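Local coordinates for protein alginate lyase (Bacteroides ovatus, PDB 3NNB) that probably depolymerises the polysaccharide alginate by beta-elimination, at residues 91-94 with 98-101. Sequence-based numbering, arbitrary orientation.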
loop_
_atom_site.group_PDB
_atom_site.type_symbol
_atom_site.label_atom_id
_atom_site.label_comp_id
_atom_site.label_asym_id
_atom_site.label_seq_id
_atom_site.Cartn_x
_atom_site.Cartn_y
_atom_site.Cartn_z
ATOM N N PRO A 91 -19.135 -8.497 1.021
ATOM C CA PRO A 91 -18.799 -8.821 -0.369
ATOM C C PRO A 91 -19.455 -7.909 -1.403
ATOM O O PRO A 91 -19.026 -7.925 -2.557
ATOM C CB PRO A 91 -19.255 -10.273 -0.506
ATOM C CG PRO A 91 -20.185 -10.507 0.596
ATOM C CD PRO A 91 -19.768 -9.615 1.728
ATOM N N GLU A 92 -20.488 -7.164 -1.029
ATOM C CA GLU A 92 -21.086 -6.156 -1.928
ATOM C C GLU A 92 -20.083 -5.182 -2.439
ATOM O O GLU A 92 -20.282 -4.582 -3.463
ATOM C CB GLU A 92 -22.180 -5.335 -1.206
ATOM C CG GLU A 92 -23.420 -6.108 -0.936
ATOM C CD GLU A 92 -24.518 -5.220 -0.410
ATOM O OE1 GLU A 92 -24.319 -4.496 0.579
ATOM O OE2 GLU A 92 -25.607 -5.268 -0.973
ATOM N N LEU A 93 -19.001 -4.981 -1.701
ATOM C CA LEU A 93 -17.988 -4.025 -2.176
ATOM C C LEU A 93 -17.440 -4.335 -3.571
ATOM O O LEU A 93 -16.991 -3.431 -4.296
ATOM C CB LEU A 93 -16.890 -3.863 -1.143
ATOM C CG LEU A 93 -15.849 -4.977 -1.032
ATOM C CD1 LEU A 93 -14.743 -4.823 -2.114
ATOM C CD2 LEU A 93 -15.245 -4.902 0.367
ATOM N N ASP A 94 -17.547 -5.598 -3.976
ATOM C CA ASP A 94 -17.033 -6.070 -5.262
ATOM C C ASP A 94 -17.794 -5.483 -6.443
ATOM O O ASP A 94 -17.286 -5.497 -7.560
ATOM C CB ASP A 94 -17.098 -7.595 -5.315
ATOM C CG ASP A 94 -16.452 -8.149 -6.563
ATOM O OD1 ASP A 94 -15.256 -7.842 -6.770
ATOM O OD2 ASP A 94 -17.139 -8.864 -7.334
ATOM N N ARG A 98 -13.313 -0.927 -6.269
ATOM C CA ARG A 98 -12.136 -1.244 -5.406
ATOM C C ARG A 98 -11.352 -2.453 -5.895
ATOM O O ARG A 98 -10.103 -2.407 -5.962
ATOM C CB ARG A 98 -12.554 -1.506 -3.956
ATOM C CG ARG A 98 -11.429 -1.946 -3.067
ATOM C CD ARG A 98 -10.412 -0.855 -2.922
ATOM N NE ARG A 98 -9.281 -1.230 -2.065
ATOM C CZ ARG A 98 -8.167 -1.821 -2.497
ATOM N NH1 ARG A 98 -8.022 -2.151 -3.757
ATOM N NH2 ARG A 98 -7.176 -2.069 -1.635
ATOM N N ASN A 99 -12.054 -3.531 -6.215
ATOM C CA ASN A 99 -11.362 -4.763 -6.655
ATOM C C ASN A 99 -10.794 -4.660 -8.051
ATOM O O ASN A 99 -9.750 -5.227 -8.321
ATOM C CB ASN A 99 -12.261 -6.000 -6.475
ATOM C CG ASN A 99 -12.484 -6.347 -4.974
ATOM O OD1 ASN A 99 -11.710 -5.917 -4.116
ATOM N ND2 ASN A 99 -13.545 -7.126 -4.676
ATOM N N LYS A 100 -11.432 -3.902 -8.927
ATOM C CA LYS A 100 -10.869 -3.640 -10.244
ATOM C C LYS A 100 -9.582 -2.819 -10.117
ATOM O O LYS A 100 -8.574 -3.124 -10.765
ATOM C CB LYS A 100 -11.860 -2.922 -11.168
ATOM C CG LYS A 100 -13.178 -3.639 -11.554
ATOM C CD LYS A 100 -13.015 -5.023 -12.021
ATOM C CE LYS A 100 -14.316 -5.540 -12.744
ATOM N NZ LYS A 100 -14.240 -5.415 -14.274
ATOM N N LEU A 101 -9.607 -1.783 -9.270
ATOM C CA LEU A 101 -8.410 -0.994 -9.029
ATOM C C LEU A 101 -7.288 -1.905 -8.489
ATOM O O LEU A 101 -6.124 -1.771 -8.905
ATOM C CB LEU A 101 -8.727 0.170 -8.073
ATOM C CG LEU A 101 -7.533 1.146 -7.857
ATOM C CD1 LEU A 101 -7.991 2.601 -7.737
ATOM C CD2 LEU A 101 -6.752 0.676 -6.626
HETATM O O HOH W 1 -14.919 -3.657 -6.145
HETATM O O HOH W 2 -14.273 -4.104 -8.290
#
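D94 and N99 bring the two segments together, their CA atoms 6.0 Å apart, where the 3-10 turn 91-94 faces the first turn of helix 98-118. Within the turn, D94 N bonds to P91 O (3.1 Å). Water bridges the two backbones: one molecule donates to L93 O at 2.8 Å and accepts from N99 N at 2.9 Å. A second accepts from K100 N and reaches D94 O by a weak bond. Such waters serve first-turn amides, which have no carbonyl a turn earlier within the helix, and tie them to the preceding 3-10 segment.

The direct link across this loop-to-helix junction is a side-chain hydrogen bond, N99 ND2 to D94 OD1, 2.8 Å and nearly straight at 173°. OD1 lies almost in the N99 amide plane; the donor comes in on the anti side of the oxygen, tilted 20° out of the carboxylate plane. CG lies anti to the backbone N of D94 (chi1 -174°), which helps set the carboxylate beside the N99 amide; CB, though it leaves the backbone pointing away, also brushes ND2. L93 CD1 comes within 3.6 Å of N99 ND2 and lies near R98 CB. Replacing N99 by alanine removes the amide, which would probably leave D94 OD1 without this donor and strip cover from that side of L93 CD1.

L93 also packs on M66 of strand 64-66, and K100 pairs with D50 while touching W134 of helix 121-136. The contact lies where the loop after strand 83-84 runs into helix 98-118.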